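Local coordinates for protein putative laminarinase (Phanerochaete chrysosporium, PDB 2CL2) that probably hydrolyses the glycosidic bonds of beta-glucans such as laminarin, as a secreted fungal member of glycoside hydrolase family 16, at residues 87-92 against 289-294. Numbering follows the deposited sequence.
Sequences FDVRHM and WDIASV. With MAN (alpha-D-mannopyranose), chain B.
Trp289 takes Met92 CB over one face of its indole, 4.2 Å from the centre of the six-membered ring, a CH-pi contact, while Val89 CG1 meets the edge at CE3 and CZ3. At Asp290 the backbone does double duty: its O accepts from both Arg90 N (2.8 Å) and His91 N (3.2 Å), a classic beta bulge, and its N gives a bond back to His91 O. Asp290 OD1 offers its syn lone pair to Arg90 NH1 at 2.9 Å, a salt bridge, with the two planes 67° apart. The extended Arg90 chain carries the guanidinium across, and chi4 of 103° turns one face toward Ala292 CB, which sits toward its rim. Ile291 turns inward beside Val89, on the face that carries Phe87 and Val294. Ala292 N bonds to Asp88 O, and with Ser293 it faces Asp88 in a second classic bulge, closed by Asp88 N to Ser293 O at 171°. A water donates to Asp88 OD2 at 2.6 Å and also bonds Ser293 OG, and Arg203 takes OD1 of that carboxylate in a salt bridge. Val294 CG1 then sits over a face of the Phe87 ring. Replacing Arg90 by an alanine would probably leave Asp290 OD1 without its charged mate and uncover the Ala292 methyl. Two bulges thus bend an antiparallel pair of the beta-sandwich, joining an apolar inner face to an outer one where the Arg90-Asp290 salt bridge lies near the mannose and the partly exposed Asp88, Arg90 and Asp290 keep their charges paired.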
ATOM      1  N   PHE A  87       6.911   6.618  -3.736  1.00  4.81           N
ATOM      2  CA  PHE A  87       6.271   7.002  -2.483  1.00  4.86           C
ATOM      3  C   PHE A  87       7.356   7.286  -1.461  1.00  5.12           C
ATOM      4  O   PHE A  87       8.136   6.387  -1.126  1.00  5.12           O
ATOM      5  CB  PHE A  87       5.406   5.852  -1.951  1.00  4.86           C
ATOM      6  CG  PHE A  87       4.300   5.429  -2.880  1.00  4.98           C
ATOM      7  CD1 PHE A  87       2.976   5.786  -2.631  1.00  5.77           C
ATOM      8  CD2 PHE A  87       4.575   4.650  -3.985  1.00  4.55           C
ATOM      9  CE1 PHE A  87       1.958   5.382  -3.493  1.00  5.60           C
ATOM     10  CE2 PHE A  87       3.570   4.253  -4.845  1.00  5.42           C
ATOM     11  CZ  PHE A  87       2.261   4.618  -4.605  1.00  6.13           C
ATOM     12  N   ASP A  88       7.408   8.525  -0.980  1.00  4.95           N
ATOM     13  CA  ASP A  88       8.356   8.937   0.056  1.00  4.95           C
ATOM     14  C   ASP A  88       7.545   8.966   1.349  1.00  4.68           C
ATOM     15  O   ASP A  88       6.757   9.875   1.562  1.00  4.70           O
ATOM     16  CB  ASP A  88       8.935  10.315  -0.294  1.00  5.35           C
ATOM     17  CG  ASP A  88       9.937  10.824   0.725  1.00  6.28           C
ATOM     18  OD1 ASP A  88      10.135  10.194   1.770  1.00  6.72           O
ATOM     19  OD2 ASP A  88      10.537  11.896   0.472  1.00  8.82           O
ATOM     20  N   VAL A  89       7.729   7.938   2.172  1.00  4.73           N
ATOM     21  CA  VAL A  89       6.848   7.658   3.303  1.00  4.75           C
ATOM     22  C   VAL A  89       7.605   7.762   4.614  1.00  4.79           C
ATOM     23  O   VAL A  89       8.537   7.004   4.851  1.00  4.82           O
ATOM     24  CB  VAL A  89       6.252   6.249   3.194  1.00  4.73           C
ATOM     25  CG1 VAL A  89       5.301   5.954   4.366  1.00  5.04           C
ATOM     26  CG2 VAL A  89       5.554   6.066   1.855  1.00  4.36           C
ATOM     27  N   ARG A  90       7.202   8.702   5.462  1.00  4.44           N
ATOM     28  CA  ARG A  90       7.865   8.909   6.745  1.00  5.13           C
ATOM     29  C   ARG A  90       7.342   7.959   7.817  1.00  5.21           C
ATOM     30  O   ARG A  90       8.081   7.588   8.722  1.00  4.93           O
ATOM     31  CB  ARG A  90       7.649  10.335   7.233  1.00  5.75           C
ATOM     32  CG  ARG A  90       8.029  11.416   6.231  1.00  6.01           C
ATOM     33  CD  ARG A  90       8.040  12.762   6.921  1.00  6.63           C
ATOM     34  NE  ARG A  90       8.351  13.886   6.040  1.00  7.63           N
ATOM     35  CZ  ARG A  90       7.469  14.750   5.546  1.00  7.40           C
ATOM     36  NH1 ARG A  90       6.170  14.643   5.781  1.00  8.68           N
ATOM     37  NH2 ARG A  90       7.893  15.735   4.775  1.00  8.46           N
ATOM     38  N   HIS A  91       6.071   7.581   7.716  1.00  4.50           N
ATOM     39  CA  HIS A  91       5.400   6.774   8.733  1.00  4.62           C
ATOM     40  C   HIS A  91       4.268   6.022   8.056  1.00  4.34           C
ATOM     41  O   HIS A  91       3.586   6.574   7.183  1.00  4.43           O
ATOM     42  CB  HIS A  91       4.823   7.695   9.815  1.00  4.65           C
ATOM     43  CG  HIS A  91       4.454   7.005  11.100  1.00  4.83           C
ATOM     44  ND1 HIS A  91       3.217   6.433  11.316  1.00  4.50           N
ATOM     45  CD2 HIS A  91       5.146   6.848  12.257  1.00  5.02           C
ATOM     46  CE1 HIS A  91       3.173   5.939  12.542  1.00  4.40           C
ATOM     47  NE2 HIS A  91       4.331   6.179  13.132  1.00  5.84           N
ATOM     48  N   MET A  92       4.043   4.785   8.483  1.00  4.47           N
ATOM     49  CA  MET A  92       2.877   4.032   8.031  1.00  4.50           C
ATOM     50  C   MET A  92       2.083   3.611   9.264  1.00  4.75           C
ATOM     51  O   MET A  92       2.612   3.576  10.375  1.00  4.73           O
ATOM     52  CB  MET A  92       3.266   2.801   7.201  1.00  4.27           C
ATOM     53  CG  MET A  92       3.894   1.660   7.999  1.00  4.53           C
ATOM     54  SD  MET A  92       3.992   0.127   7.041  1.00  5.29           S
ATOM     55  CE  MET A  92       5.186   0.561   5.775  1.00  6.31           C
ATOM     56  N   TRP A 289      -0.546   7.251   8.259  1.00  4.44           N
ATOM     57  CA  TRP A 289       0.430   7.485   7.218  1.00  4.31           C
ATOM     58  C   TRP A 289       0.923   8.920   7.365  1.00  4.75           C
ATOM     59  O   TRP A 289       0.123   9.822   7.610  1.00  4.77           O
ATOM     60  CB  TRP A 289      -0.223   7.398   5.842  1.00  4.11           C
ATOM     61  CG  TRP A 289      -0.660   6.051   5.389  1.00  3.57           C
ATOM     62  CD1 TRP A 289      -1.910   5.527   5.446  1.00  4.19           C
ATOM     63  CD2 TRP A 289       0.153   5.080   4.726  1.00  3.56           C
ATOM     64  NE1 TRP A 289      -1.923   4.277   4.874  1.00  3.58           N
ATOM     65  CE2 TRP A 289      -0.664   3.975   4.431  1.00  4.01           C
ATOM     66  CE3 TRP A 289       1.506   5.023   4.394  1.00  4.47           C
ATOM     67  CZ2 TRP A 289      -0.177   2.833   3.783  1.00  3.94           C
ATOM     68  CZ3 TRP A 289       1.988   3.892   3.757  1.00  3.96           C
ATOM     69  CH2 TRP A 289       1.152   2.813   3.462  1.00  4.06           C
ATOM     70  N   ASP A 290       2.226   9.124   7.184  1.00  4.92           N
ATOM     71  CA  ASP A 290       2.813  10.446   7.037  1.00  5.41           C
ATOM     72  C   ASP A 290       3.611  10.333   5.746  1.00  5.28           C
ATOM     73  O   ASP A 290       4.607   9.625   5.703  1.00  4.91           O
ATOM     74  CB  ASP A 290       3.701  10.789   8.240  1.00  5.92           C
ATOM     75  CG  ASP A 290       4.451  12.095   8.079  1.00  7.00           C
ATOM     76  OD1 ASP A 290       4.502  12.637   6.967  1.00  8.15           O
ATOM     77  OD2 ASP A 290       5.020  12.565   9.087  1.00 10.31           O
ATOM     78  N   ILE A 291       3.126  11.002   4.705  1.00  5.40           N
ATOM     79  CA  ILE A 291       3.682  10.883   3.361  1.00  5.41           C
ATOM     80  C   ILE A 291       4.261  12.232   2.953  1.00  5.00           C
ATOM     81  O   ILE A 291       3.577  13.257   3.004  1.00  5.05           O
ATOM     82  CB  ILE A 291       2.603  10.387   2.360  1.00  5.71           C
ATOM     83  CG1 ILE A 291       2.232   8.944   2.713  1.00  6.42           C
ATOM     84  CG2 ILE A 291       3.088  10.494   0.921  1.00  6.04           C
ATOM     85  CD1 ILE A 291       0.906   8.489   2.167  1.00  6.70           C
ATOM     86  N   ALA A 292       5.536  12.228   2.579  1.00  4.96           N
ATOM     87  CA  ALA A 292       6.217  13.443   2.140  1.00  5.61           C
ATOM     88  C   ALA A 292       5.885  13.785   0.687  1.00  5.61           C
ATOM     89  O   ALA A 292       5.785  14.956   0.337  1.00  6.51           O
ATOM     90  CB  ALA A 292       7.709  13.284   2.303  1.00  5.73           C
ATOM     91  N   SER A 293       5.738  12.773  -0.162  1.00  5.72           N
ATOM     92  CA  SER A 293       5.398  12.992  -1.557  1.00  5.89           C
ATOM     93  C   SER A 293       5.036  11.672  -2.202  1.00  5.64           C
ATOM     94  O   SER A 293       5.450  10.605  -1.753  1.00  5.02           O
ATOM     95  CB  SER A 293       6.569  13.610  -2.337  1.00  6.13           C
ATOM     96  OG  SER A 293       7.687  12.743  -2.354  1.00  7.82           O
ATOM     97  N   VAL A 294       4.256  11.770  -3.271  1.00  5.36           N
ATOM     98  CA  VAL A 294       4.076  10.675  -4.210  1.00  5.88           C
ATOM     99  C   VAL A 294       4.274  11.289  -5.585  1.00  6.18           C
ATOM    100  O   VAL A 294       3.682  12.320  -5.896  1.00  6.59           O
ATOM    101  CB  VAL A 294       2.697   9.999  -4.101  1.00  5.83           C
ATOM    102  CG1 VAL A 294       2.548   8.901  -5.168  1.00  6.48           C
ATOM    103  CG2 VAL A 294       2.505   9.403  -2.712  1.00  5.32           C
TER
HETATM  104  C1  MAN B   5      11.212  17.534  11.369  1.00 25.23           C
HETATM  105  C2  MAN B   5      12.070  18.253  10.342  1.00 26.08           C
HETATM  106  C3  MAN B   5      11.489  18.159   8.939  1.00 25.40           C
HETATM  107  C4  MAN B   5      11.160  16.715   8.586  1.00 24.63           C
HETATM  108  C5  MAN B   5      10.390  16.021   9.709  1.00 23.68           C
HETATM  109  C6  MAN B   5      10.307  14.525   9.436  1.00 22.67           C
HETATM  110  O2  MAN B   5      13.348  17.676  10.352  1.00 28.30           O
HETATM  111  O3  MAN B   5      12.421  18.670   8.009  1.00 25.75           O
HETATM  112  O4  MAN B   5      10.385  16.706   7.405  1.00 24.30           O
HETATM  113  O5  MAN B   5      11.023  16.195  10.968  1.00 24.04           O
HETATM  114  O6  MAN B   5       9.348  13.951  10.297  1.00 21.33           O
HETATM  115  O   HOH W   1       9.701  13.905  -0.973  1.00 14.40           O